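Local coordinates for profilin (Schizosaccharomyces pombe, PDB 3D9Y), which binds monomeric actin, restraining or promoting its polymerization according to concentration, binds PIP2, and is essential for cytokinesis in fission yeast, at residues Q4-V7 against D8-L12; G61-A65 against G66-I70; A119-L122 against V123-Y127; S100-P103 against E104-P108; Q45-A48 against A49-D53. All coordinates share one frame; numbering follows the deposited sequence.

Contact 1 of 5, residues Q4-V7 against D8-L12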
loop_
_atom_site.group_PDB
_atom_site.type_symbol
_atom_site.label_atom_id
_atom_site.label_comp_id
_atom_site.label_asym_id
_atom_site.label_seq_id
_atom_site.Cartn_x
_atom_site.Cartn_y
_atom_site.Cartn_z
ATOM N N GLN A 4 -9.436 3.567 10.430
ATOM C CA GLN A 4 -10.061 2.291 10.057
ATOM C C GLN A 4 -11.155 2.490 9.005
ATOM O O GLN A 4 -11.351 1.638 8.149
ATOM C CB GLN A 4 -10.621 1.555 11.279
ATOM C CG GLN A 4 -11.073 0.116 10.984
ATOM C CD GLN A 4 -9.938 -0.764 10.459
ATOM O OE1 GLN A 4 -8.809 -0.671 10.922
ATOM N NE2 GLN A 4 -10.242 -1.620 9.490
ATOM N N ALA A 5 -11.862 3.614 9.078
ATOM C CA ALA A 5 -12.922 3.918 8.118
ATOM C C ALA A 5 -12.366 4.127 6.716
ATOM O O ALA A 5 -13.030 3.832 5.729
ATOM C CB ALA A 5 -13.680 5.134 8.546
ATOM N N TYR A 6 -11.161 4.673 6.631
ATOM C CA TYR A 6 -10.482 4.790 5.347
ATOM C C TYR A 6 -10.229 3.403 4.745
ATOM O O TYR A 6 -10.408 3.189 3.550
ATOM C CB TYR A 6 -9.182 5.600 5.492
ATOM C CG TYR A 6 -9.395 7.095 5.447
ATOM C CD1 TYR A 6 -9.374 7.779 4.242
ATOM C CD2 TYR A 6 -9.611 7.829 6.610
ATOM C CE1 TYR A 6 -9.571 9.152 4.189
ATOM C CE2 TYR A 6 -9.804 9.203 6.570
ATOM C CZ TYR A 6 -9.788 9.856 5.354
ATOM O OH TYR A 6 -9.975 11.216 5.299
ATOM N N VAL A 7 -9.831 2.449 5.574
ATOM C CA VAL A 7 -9.594 1.089 5.096
ATOM C C VAL A 7 -10.905 0.416 4.676
ATOM O O VAL A 7 -11.033 -0.073 3.550
ATOM C CB VAL A 7 -8.859 0.241 6.171
ATOM C CG1 VAL A 7 -8.930 -1.243 5.841
ATOM C CG2 VAL A 7 -7.418 0.698 6.290
ATOM N N ASP A 8 -11.880 0.420 5.585
ATOM C CA ASP A 8 -13.110 -0.348 5.406
ATOM C C ASP A 8 -14.036 0.276 4.367
ATOM O O ASP A 8 -14.497 -0.401 3.442
ATOM C CB ASP A 8 -13.836 -0.501 6.743
ATOM C CG ASP A 8 -13.105 -1.416 7.725
ATOM O OD1 ASP A 8 -12.231 -2.227 7.318
ATOM O OD2 ASP A 8 -13.415 -1.333 8.933
ATOM N N THR A 9 -14.306 1.567 4.512
ATOM C CA THR A 9 -15.272 2.246 3.661
ATOM C C THR A 9 -14.638 2.688 2.348
ATOM O O THR A 9 -15.146 2.385 1.270
ATOM C CB THR A 9 -15.889 3.469 4.391
ATOM O OG1 THR A 9 -16.617 3.024 5.544
ATOM C CG2 THR A 9 -16.834 4.245 3.478
ATOM N N SER A 10 -13.508 3.376 2.435
ATOM C CA SER A 10 -12.915 3.975 1.243
ATOM C C SER A 10 -12.166 2.991 0.340
ATOM O O SER A 10 -12.148 3.169 -0.869
ATOM C CB SER A 10 -12.006 5.136 1.642
ATOM O OG SER A 10 -12.755 6.120 2.333
ATOM N N LEU A 11 -11.557 1.958 0.904
ATOM C CA LEU A 11 -10.820 1.009 0.064
ATOM C C LEU A 11 -11.581 -0.305 -0.118
ATOM O O LEU A 11 -11.979 -0.631 -1.230
ATOM C CB LEU A 11 -9.409 0.791 0.617
ATOM C CG LEU A 11 -8.532 2.054 0.630
ATOM C CD1 LEU A 11 -7.220 1.840 1.363
ATOM C CD2 LEU A 11 -8.266 2.570 -0.771
ATOM N N LEU A 12 -11.789 -1.066 0.952
ATOM C CA LEU A 12 -12.564 -2.314 0.834
ATOM C C LEU A 12 -13.989 -2.105 0.299
ATOM O O LEU A 12 -14.516 -2.962 -0.431
ATOM C CB LEU A 12 -12.624 -3.064 2.165
ATOM C CG LEU A 12 -11.316 -3.488 2.827
ATOM C CD1 LEU A 12 -11.581 -4.413 3.988
ATOM C CD2 LEU A 12 -10.411 -4.134 1.842
#
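V7 and L12 meet across a turn of helix 3-12. L12 N donates to V7 O at 2.9 Å, and the bond is nearly straight (169°). The side chains approach less closely: V7 CG1 lies 4.5 Å from L12 CG. V7 and L11 are buried and form the packed side. V7 rests on A20, I22 and A32, and L11 on I17, A20 and L118. L11 N has only weak bonds here, to Y6 O and V7 O. The bond from L12 to V7 spans five residues, so the helix widens into a pi-type turn. This is the N-terminal helix of the profilin fold, laid against the central antiparallel sheet. Y6 points from it to helix 108-125, where its side chain touches L118, Y121 and L122. Toward solvent lie Q4 and D8, both partly exposed, and T9, which is exposed. Q4 CG lies anti to the backbone N (chi1 -170°), and the chain then bends at chi2, which brings the amide over to D8. Q4 NE2 donates to D8 OD1 at 3.0 Å and, weakly, to D8 OD2 at 3.2 Å. It meets OD1 from above the carboxylate plane, while OD1 lies close to the amide plane. Q4 NE2 also bonds to A33 O, which ties the helix to the end of strand 30-33. T9 CB sits 3.2 Å from A5 O.

Contact 2 of 5, residues G61-A65 against G66-I70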
loop_
_atom_site.group_PDB
_atom_site.type_symbol
_atom_site.label_atom_id
_atom_site.label_comp_id
_atom_site.label_asym_id
_atom_site.label_seq_id
_atom_site.Cartn_x
_atom_site.Cartn_y
_atom_site.Cartn_z
ATOM N N GLY A 61 12.192 -7.033 -3.805
ATOM C CA GLY A 61 10.760 -7.287 -3.868
ATOM C C GLY A 61 10.062 -6.535 -2.757
ATOM O O GLY A 61 10.694 -5.791 -2.003
ATOM N N ILE A 62 8.757 -6.743 -2.646
ATOM C CA ILE A 62 7.942 -6.072 -1.645
ATOM C C ILE A 62 7.414 -7.139 -0.688
ATOM O O ILE A 62 6.647 -8.006 -1.096
ATOM C CB ILE A 62 6.751 -5.337 -2.303
ATOM C CG1 ILE A 62 7.237 -4.378 -3.403
ATOM C CG2 ILE A 62 5.948 -4.588 -1.246
ATOM C CD1 ILE A 62 6.241 -4.172 -4.510
ATOM N N ILE A 63 7.837 -7.088 0.575
ATOM C CA ILE A 63 7.443 -8.096 1.561
ATOM C C ILE A 63 6.429 -7.508 2.534
ATOM O O ILE A 63 6.768 -6.631 3.328
ATOM C CB ILE A 63 8.653 -8.651 2.351
ATOM C CG1 ILE A 63 9.751 -9.124 1.381
ATOM C CG2 ILE A 63 8.204 -9.789 3.259
ATOM C CD1 ILE A 63 10.860 -9.951 2.016
ATOM N N LEU A 64 5.187 -7.985 2.460
ATOM C CA LEU A 64 4.113 -7.526 3.357
ATOM C C LEU A 64 3.181 -8.688 3.717
ATOM O O LEU A 64 2.850 -9.518 2.864
ATOM C CB LEU A 64 3.309 -6.398 2.710
ATOM C CG LEU A 64 4.076 -5.144 2.268
ATOM C CD1 LEU A 64 3.312 -4.391 1.214
ATOM C CD2 LEU A 64 4.378 -4.245 3.447
ATOM N N ALA A 65 2.766 -8.735 4.981
ATOM C CA ALA A 65 1.934 -9.819 5.498
ATOM C C ALA A 65 2.525 -11.185 5.147
ATOM O O ALA A 65 1.820 -12.088 4.701
ATOM C CB ALA A 65 0.505 -9.692 4.973
ATOM N N GLY A 66 3.833 -11.323 5.342
ATOM C CA GLY A 66 4.510 -12.602 5.152
ATOM C C GLY A 66 4.574 -13.082 3.711
ATOM O O GLY A 66 4.854 -14.252 3.461
ATOM N N GLN A 67 4.342 -12.176 2.764
ATOM C CA GLN A 67 4.295 -12.503 1.345
ATOM C C GLN A 67 5.262 -11.614 0.571
ATOM O O GLN A 67 5.327 -10.417 0.833
ATOM C CB GLN A 67 2.884 -12.255 0.826
ATOM C CG GLN A 67 2.587 -12.871 -0.523
ATOM C CD GLN A 67 1.995 -14.260 -0.416
ATOM O OE1 GLN A 67 1.044 -14.592 -1.124
ATOM N NE2 GLN A 67 2.541 -15.077 0.478
ATOM N N LYS A 68 6.002 -12.190 -0.378
ATOM C CA LYS A 68 6.908 -11.419 -1.236
ATOM C C LYS A 68 6.304 -11.250 -2.625
ATOM O O LYS A 68 6.032 -12.239 -3.312
ATOM C CB LYS A 68 8.292 -12.076 -1.359
ATOM C CG LYS A 68 9.217 -11.330 -2.329
ATOM C CD LYS A 68 10.625 -11.891 -2.380
ATOM C CE LYS A 68 11.447 -11.482 -1.172
ATOM N NZ LYS A 68 12.902 -11.624 -1.441
ATOM N N TYR A 69 6.105 -9.994 -3.026
ATOM C CA TYR A 69 5.580 -9.651 -4.343
ATOM C C TYR A 69 6.718 -9.204 -5.251
ATOM O O TYR A 69 7.714 -8.637 -4.785
ATOM C CB TYR A 69 4.560 -8.517 -4.253
ATOM C CG TYR A 69 3.356 -8.848 -3.412
ATOM C CD1 TYR A 69 2.122 -9.136 -3.993
ATOM C CD2 TYR A 69 3.448 -8.883 -2.034
ATOM C CE1 TYR A 69 1.031 -9.462 -3.217
ATOM C CE2 TYR A 69 2.358 -9.197 -1.244
ATOM C CZ TYR A 69 1.151 -9.490 -1.841
ATOM O OH TYR A 69 0.068 -9.789 -1.061
ATOM N N ILE A 70 6.554 -9.466 -6.540
ATOM C CA ILE A 70 7.482 -9.006 -7.557
ATOM C C ILE A 70 7.198 -7.536 -7.837
ATOM O O ILE A 70 6.071 -7.187 -8.181
ATOM C CB ILE A 70 7.303 -9.809 -8.859
ATOM C CG1 ILE A 70 7.617 -11.290 -8.613
ATOM C CG2 ILE A 70 8.161 -9.230 -9.974
HETATM O O HOH W 1 0.330 -9.594 1.719
#
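I62 and Y69 face each other as a hydrogen-bonded pair in the antiparallel hairpin of strands 62-64 and 67-74. Y69 N donates to I62 O at 2.8 Å, and I62 N returns the bond to Y69 O at 3.0 Å. Both bonds are nearly straight. The two side chains leave from the same face of the sheet and start side by side, with I62 CB 4.3 Å from Y69 CB. Y69 CG lies anti to its own carbonyl carbon (chi1 -61°). This turns the ring so that its edge runs along the neighbouring strand, and CD2 comes 3.4 Å from I62 O, near the ring plane. Both residues are buried, and beyond the hairpin they pack on strand 78-83, I62 on I79 and Y69 on L83. K68 lies on the other face with I63. Its chain bends at chi3 and crosses the isoleucine, with CE 3.6 Å from I63 CD1. Both residues are exposed, and the lysine makes the contact with the aliphatic part of its chain. G66 is also well covered by residues 61-65. It sits with A65 in the type I' turn from L64 to Q67, and the N-H groups of A65 and G66 bond to the carboxylate of E43. At the start of the hairpin, a CB on G61 would clash with Y69 O. One water links the strands at the turn end: it donates to L64 O at 2.8 Å and is hydrogen-bonded to Y69 OH at 2.8 Å.

Contact 3 of 5, residues A119-L122 against V123-Y127; sequences ADYL and VGVGY
V125 sets a methyl over one face of the Y121 ring. CG2 of V125 is 4.0 Å from the centroid of the Y121 ring and only 13° off its normal, a CH-pi contact almost above the centre. Y121 CG stands anti to the backbone N (chi1 174°), which sends the ring along the helix toward the residue one turn on. The other methyl of V125, CG1, lies at the edge of the Y127 ring, in its plane. The valine therefore touches one tyrosine at the face and the other at the edge. L122 turns inward to L98, and its CB is 4.3 Å from Y127 CB. The backbone closes helix 108-125 with a Schellman motif. Y127 N donates to L122 O at 2.7 Å, and G126 N bonds weakly to V123 O. G126 has the positive phi of the C' residue. G126 N also reaches L122 O, at 3.0 Å, from the opposite face of the carbonyl plane to Y127 N. Y127 then pairs through its backbone with L95. The chemistry implies two kinds of hold: an apolar contact on the exposed side, and a carbonyl oxygen with two donors, which is consistent with a well-defined helix end.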
loop_
_atom_site.group_PDB
_atom_site.type_symbol
_atom_site.label_atom_id
_atom_site.label_comp_id
_atom_site.label_asym_id
_atom_site.label_seq_id
_atom_site.Cartn_x
_atom_site.Cartn_y
_atom_site.Cartn_z
ATOM N N ALA A 119 -4.772 8.785 -1.811
ATOM C CA ALA A 119 -3.520 9.433 -1.394
ATOM C C ALA A 119 -3.504 10.933 -1.715
ATOM O O ALA A 119 -3.165 11.751 -0.862
ATOM C CB ALA A 119 -2.339 8.736 -2.040
ATOM N N ASP A 120 -3.887 11.276 -2.947
ATOM C CA ASP A 120 -3.980 12.668 -3.388
ATOM C C ASP A 120 -4.948 13.462 -2.532
ATOM O O ASP A 120 -4.673 14.605 -2.187
ATOM C CB ASP A 120 -4.426 12.739 -4.848
ATOM C CG ASP A 120 -3.323 12.395 -5.819
ATOM O OD1 ASP A 120 -2.133 12.453 -5.428
ATOM O OD2 ASP A 120 -3.645 12.082 -6.991
ATOM N N TYR A 121 -6.095 12.856 -2.229
ATOM C CA TYR A 121 -7.067 13.443 -1.281
ATOM C C TYR A 121 -6.402 13.746 0.056
ATOM O O TYR A 121 -6.431 14.875 0.530
ATOM C CB TYR A 121 -8.248 12.503 -1.078
ATOM C CG TYR A 121 -9.239 12.922 -0.020
ATOM C CD1 TYR A 121 -10.207 13.888 -0.281
ATOM C CD2 TYR A 121 -9.248 12.325 1.238
ATOM C CE1 TYR A 121 -11.139 14.255 0.687
ATOM C CE2 TYR A 121 -10.167 12.685 2.205
ATOM C CZ TYR A 121 -11.126 13.646 1.925
ATOM O OH TYR A 121 -12.053 14.004 2.883
ATOM N N LEU A 122 -5.779 12.733 0.647
ATOM C CA LEU A 122 -5.121 12.899 1.925
ATOM C C LEU A 122 -4.015 13.960 1.867
ATOM O O LEU A 122 -3.863 14.727 2.814
ATOM C CB LEU A 122 -4.587 11.567 2.451
ATOM C CG LEU A 122 -5.661 10.584 2.927
ATOM C CD1 LEU A 122 -5.060 9.208 3.134
ATOM C CD2 LEU A 122 -6.339 11.070 4.202
ATOM N N VAL A 123 -3.273 14.035 0.762
ATOM C CA VAL A 123 -2.264 15.098 0.615
ATOM C C VAL A 123 -2.927 16.487 0.598
ATOM O O VAL A 123 -2.462 17.410 1.280
ATOM C CB VAL A 123 -1.354 14.859 -0.619
ATOM C CG1 VAL A 123 -0.447 16.056 -0.898
ATOM C CG2 VAL A 123 -0.493 13.623 -0.386
ATOM N N GLY A 124 -4.026 16.618 -0.149
ATOM C CA GLY A 124 -4.785 17.869 -0.211
ATOM C C GLY A 124 -5.334 18.286 1.137
ATOM O O GLY A 124 -5.404 19.478 1.446
ATOM N N VAL A 125 -5.712 17.303 1.949
ATOM C CA VAL A 125 -6.220 17.577 3.298
ATOM C C VAL A 125 -5.075 17.989 4.222
ATOM O O VAL A 125 -5.281 18.755 5.172
ATOM C CB VAL A 125 -6.993 16.367 3.873
ATOM C CG1 VAL A 125 -7.403 16.611 5.317
ATOM C CG2 VAL A 125 -8.235 16.090 3.033
ATOM N N GLY A 126 -3.871 17.514 3.917
ATOM C CA GLY A 126 -2.675 17.849 4.676
ATOM C C GLY A 126 -1.993 16.663 5.341
ATOM O O GLY A 126 -1.156 16.859 6.221
ATOM N N TYR A 127 -2.336 15.442 4.926
ATOM C CA TYR A 127 -1.777 14.225 5.518
ATOM C C TYR A 127 -0.907 13.479 4.508
ATOM O O TYR A 127 -0.259 12.506 4.873
ATOM C CB TYR A 127 -2.887 13.293 6.015
ATOM C CG TYR A 127 -3.644 13.809 7.215
ATOM C CD1 TYR A 127 -4.768 14.611 7.060
ATOM C CD2 TYR A 127 -3.240 13.487 8.507
ATOM C CE1 TYR A 127 -5.468 15.091 8.166
ATOM C CE2 TYR A 127 -3.928 13.959 9.616
ATOM C CZ TYR A 127 -5.040 14.759 9.440
ATOM O OH TYR A 127 -5.726 15.227 10.535
#

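Contact 4 of 5, residues S100-P103 against E104-P108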
loop_
_atom_site.group_PDB
_atom_site.type_symbol
_atom_site.label_atom_id
_atom_site.label_comp_id
_atom_site.label_asym_id
_atom_site.label_seq_id
_atom_site.Cartn_x
_atom_site.Cartn_y
_atom_site.Cartn_z
ATOM N N SER A 100 -2.737 -1.280 -0.516
ATOM C CA SER A 100 -3.938 -1.935 -1.082
ATOM C C SER A 100 -3.608 -3.244 -1.809
ATOM O O SER A 100 -2.806 -3.241 -2.722
ATOM C CB SER A 100 -4.612 -0.982 -2.082
ATOM O OG SER A 100 -5.225 0.122 -1.421
ATOM N N HIS A 101 -4.234 -4.347 -1.402
ATOM C CA HIS A 101 -4.158 -5.628 -2.116
ATOM C C HIS A 101 -5.386 -5.767 -3.021
ATOM O O HIS A 101 -6.496 -5.421 -2.603
ATOM C CB HIS A 101 -4.119 -6.786 -1.098
ATOM C CG HIS A 101 -3.958 -8.142 -1.712
ATOM N ND1 HIS A 101 -2.755 -8.819 -1.725
ATOM C CD2 HIS A 101 -4.856 -8.963 -2.307
ATOM C CE1 HIS A 101 -2.919 -9.991 -2.312
ATOM N NE2 HIS A 101 -4.183 -10.101 -2.678
ATOM N N TYR A 102 -5.196 -6.278 -4.237
ATOM C CA TYR A 102 -6.299 -6.556 -5.157
ATOM C C TYR A 102 -6.279 -8.003 -5.688
ATOM O O TYR A 102 -5.209 -8.580 -5.885
ATOM C CB TYR A 102 -6.317 -5.538 -6.308
ATOM C CG TYR A 102 -5.100 -5.582 -7.217
ATOM C CD1 TYR A 102 -5.113 -6.343 -8.373
ATOM C CD2 TYR A 102 -3.950 -4.846 -6.929
ATOM C CE1 TYR A 102 -4.018 -6.402 -9.219
ATOM C CE2 TYR A 102 -2.848 -4.891 -7.780
ATOM C CZ TYR A 102 -2.895 -5.672 -8.925
ATOM O OH TYR A 102 -1.821 -5.757 -9.783
ATOM N N PRO A 103 -7.469 -8.607 -5.883
ATOM C CA PRO A 103 -7.613 -9.954 -6.438
ATOM C C PRO A 103 -7.545 -10.011 -7.964
ATOM O O PRO A 103 -7.493 -8.974 -8.620
ATOM C CB PRO A 103 -9.016 -10.349 -5.981
ATOM C CG PRO A 103 -9.757 -9.075 -6.007
ATOM C CD PRO A 103 -8.784 -8.044 -5.516
ATOM N N GLU A 104 -7.585 -11.227 -8.518
ATOM C CA GLU A 104 -7.470 -11.437 -9.969
ATOM C C GLU A 104 -8.511 -10.689 -10.813
ATOM O O GLU A 104 -8.270 -10.384 -11.986
ATOM C CB GLU A 104 -7.527 -12.940 -10.311
ATOM C CG GLU A 104 -8.831 -13.645 -9.918
ATOM C CD GLU A 104 -9.065 -14.945 -10.673
ATOM O OE1 GLU A 104 -8.079 -15.595 -11.087
ATOM O OE2 GLU A 104 -10.240 -15.323 -10.856
ATOM N N THR A 105 -9.657 -10.389 -10.223
ATOM C CA THR A 105 -10.778 -9.858 -10.988
ATOM C C THR A 105 -10.735 -8.338 -11.192
ATOM O O THR A 105 -11.534 -7.791 -11.958
ATOM C CB THR A 105 -12.120 -10.293 -10.361
ATOM O OG1 THR A 105 -13.209 -9.823 -11.168
ATOM C CG2 THR A 105 -12.252 -9.790 -8.936
ATOM N N THR A 106 -9.819 -7.642 -10.527
ATOM C CA THR A 106 -9.736 -6.198 -10.736
ATOM C C THR A 106 -8.475 -5.867 -11.533
ATOM O O THR A 106 -7.425 -6.483 -11.350
ATOM C CB THR A 106 -9.894 -5.367 -9.411
ATOM O OG1 THR A 106 -8.692 -4.658 -9.095
ATOM C CG2 THR A 106 -10.322 -6.235 -8.244
ATOM N N LEU A 107 -8.613 -4.922 -12.458
ATOM C CA LEU A 107 -7.487 -4.472 -13.276
ATOM C C LEU A 107 -6.496 -3.764 -12.361
ATOM O O LEU A 107 -6.917 -3.020 -11.475
ATOM C CB LEU A 107 -7.982 -3.507 -14.359
ATOM C CG LEU A 107 -8.917 -4.099 -15.418
ATOM C CD1 LEU A 107 -9.827 -3.035 -16.050
ATOM C CD2 LEU A 107 -8.112 -4.821 -16.481
ATOM N N PRO A 108 -5.180 -3.994 -12.557
ATOM C CA PRO A 108 -4.158 -3.330 -11.739
ATOM C C PRO A 108 -4.293 -1.810 -11.798
ATOM O O PRO A 108 -4.065 -1.117 -10.793
ATOM C CB PRO A 108 -2.837 -3.796 -12.373
ATOM C CG PRO A 108 -3.176 -5.048 -13.080
ATOM C CD PRO A 108 -4.577 -4.895 -13.558
#
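The Y102 ring meets T106 and P108 obliquely. T106 O lies 3.8 Å from Y102 CD1, and P108 CA is 3.9 Å from Y102 CZ. Past the ring, the hydroxyl reaches the proline: Y102 OH is 3.4 Å from P108 CB. Nearer the backbone, T106 OG1 comes 3.8 Å from Y102 CB. The tyrosine takes the crowded position at chi1 (64°), with CG between the backbone N and the carbonyl carbon. This turns the ring toward T106 and P108 of the returning chain. The P103 ring, which is puckered, meets the threonines of the turn. Methyl CG2 of T106 rests 3.6 Å from P103 CD, and T105 CG2 touches P103 CG from the turn side. The chain itself reverses in a type I beta turn from P103 to T106. T106 N donates to P103 O at 3.3 Å with a straight N-H...O angle (171°), but from above the carbonyl plane. The turn carries the chain from strand 96-102 of the profilin sheet to helix 108-125. L107 is the N-cap of that helix, and its N bonds to E110 OE1. A serine in place of Y102 would probably open a gap beside P108 and T106, leaving the start of helix 108-125 without the ring it packs on. Y102 is buried and packs also on I89, and its backbone pairs with G87 of the neighbouring strand. E104 and T105 lie at the exposed outer side of the turn. E104 reaches past it to the side chain of K85.

Contact 5 of 5, residues Q45-A48 against A49-D53; sequences QGLA and AGFQD
In the C-terminal half of helix 41-52, L47 and F51 stand one turn apart on the buried face. Their side chains lie side by side and point the same way. L47 CG is 4.0 Å from F51 CE2, and L47 CD1 is 4.2 Å from the same carbon. L47 CG is anti to its backbone N (chi1 -178°), while F51 CG is anti to its carbonyl carbon (chi1 -73°). These two settings carry both groups toward the sheet. The ring also leans on the backbone of the preceding turn: F51 CD2 comes 3.3 Å from L47 O, and A48 O lies near the ring plane at its edge. Outside the helix, L47 packs on C90, I97 and V99, and F51 on C90, A92 and I97. With an alanine here in place of F51, C90, A92 and I97 would probably lose their aromatic cover, and a gap would open beside L47. The backbone is regular at first: A49 N bonds to Q45 O and G50 N to G46 O, each at 3.0 Å. F51 N is less firmly held, with weak bonds to L47 O and A48 O. D53 N then donates to G50 O at 3.1 Å, a shorter-span bond. G50 is buried, and a CB on it would come tight against L47 O. Q52 CG lies 3.6 Å from A48 O. L47, A48 and F51 are buried, while Q45, A49 and Q52 are exposed; this is the pattern of an amphipathic helix packed on the antiparallel sheet of a profilin.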
loop_
_atom_site.group_PDB
_atom_site.type_symbol
_atom_site.label_atom_id
_atom_site.label_comp_id
_atom_site.label_asym_id
_atom_site.label_seq_id
_atom_site.Cartn_x
_atom_site.Cartn_y
_atom_site.Cartn_z
ATOM N N GLN A 45 8.955 -0.808 8.321
ATOM C CA GLN A 45 10.271 -0.167 8.285
ATOM C C GLN A 45 10.925 -0.394 6.919
ATOM O O GLN A 45 11.486 0.534 6.323
ATOM C CB GLN A 45 11.169 -0.679 9.427
ATOM C CG GLN A 45 10.770 -0.107 10.795
ATOM C CD GLN A 45 11.307 -0.894 11.981
ATOM O OE1 GLN A 45 12.329 -1.580 11.887
ATOM N NE2 GLN A 45 10.614 -0.787 13.122
ATOM N N GLY A 46 10.822 -1.620 6.414
ATOM C CA GLY A 46 11.338 -1.953 5.092
ATOM C C GLY A 46 10.671 -1.176 3.968
ATOM O O GLY A 46 11.341 -0.659 3.067
ATOM N N LEU A 47 9.343 -1.099 4.012
ATOM C CA LEU A 47 8.588 -0.412 2.974
ATOM C C LEU A 47 8.877 1.086 3.022
ATOM O O LEU A 47 9.074 1.719 1.982
ATOM C CB LEU A 47 7.084 -0.691 3.140
ATOM C CG LEU A 47 6.131 -0.096 2.110
ATOM C CD1 LEU A 47 6.383 -0.666 0.724
ATOM C CD2 LEU A 47 4.682 -0.323 2.520
ATOM N N ALA A 48 8.923 1.642 4.232
ATOM C CA ALA A 48 9.231 3.060 4.411
ATOM C C ALA A 48 10.613 3.401 3.847
ATOM O O ALA A 48 10.773 4.401 3.147
ATOM C CB ALA A 48 9.127 3.452 5.882
ATOM N N ALA A 49 11.605 2.566 4.148
ATOM C CA ALA A 49 12.952 2.734 3.590
ATOM C C ALA A 49 12.962 2.632 2.061
ATOM O O ALA A 49 13.725 3.332 1.392
ATOM C CB ALA A 49 13.904 1.714 4.193
ATOM N N GLY A 50 12.107 1.772 1.508
ATOM C CA GLY A 50 11.951 1.645 0.057
ATOM C C GLY A 50 11.620 2.938 -0.667
ATOM O O GLY A 50 12.149 3.209 -1.738
ATOM N N PHE A 51 10.738 3.751 -0.092
ATOM C CA PHE A 51 10.373 5.012 -0.735
ATOM C C PHE A 51 11.556 5.984 -0.791
ATOM O O PHE A 51 11.606 6.855 -1.658
ATOM C CB PHE A 51 9.173 5.655 -0.030
ATOM C CG PHE A 51 7.883 4.948 -0.303
ATOM C CD1 PHE A 51 7.252 5.090 -1.532
ATOM C CD2 PHE A 51 7.308 4.123 0.651
ATOM C CE1 PHE A 51 6.049 4.427 -1.797
ATOM C CE2 PHE A 51 6.095 3.465 0.382
ATOM C CZ PHE A 51 5.488 3.613 -0.836
ATOM N N GLN A 52 12.509 5.804 0.122
ATOM C CA GLN A 52 13.719 6.631 0.176
ATOM C C GLN A 52 14.771 6.193 -0.855
ATOM O O GLN A 52 15.697 6.952 -1.145
ATOM C CB GLN A 52 14.342 6.588 1.580
ATOM C CG GLN A 52 13.385 6.902 2.737
ATOM C CD GLN A 52 13.971 6.585 4.114
ATOM O OE1 GLN A 52 13.444 7.030 5.135
ATOM N NE2 GLN A 52 15.060 5.812 4.149
ATOM N N ASP A 53 14.650 4.965 -1.375
ATOM C CA ASP A 53 15.560 4.445 -2.424
ATOM C C ASP A 53 14.790 3.470 -3.328
ATOM O O ASP A 53 14.972 2.246 -3.266
ATOM C CB ASP A 53 16.785 3.776 -1.801
ATOM C CG ASP A 53 17.792 3.284 -2.842
ATOM O OD1 ASP A 53 17.671 3.629 -4.042
ATOM O OD2 ASP A 53 18.725 2.554 -2.452
#

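Overall arrangement
Along the chain the order is contact 1, 5, 2, 4, 3. Contacts 1 and 3 sit on the N- and C-terminal helices, with centres 15 Å apart, and touch where Y6 meets Y121 and L122. In profilins these two helices pair and form the poly-proline-binding face, consistent with the aromatic residues gathered here. Contacts 2 and 5 lie across the centre of the chain from contact 1, with centres 13 Å apart, and touch through L64 and L47. Contact 4 ends strand 96-102 and leads into helix 108-125, which carries contact 3; it touches contacts 1 and 2. All five lie on or against the one antiparallel sheet, in a single compact domain.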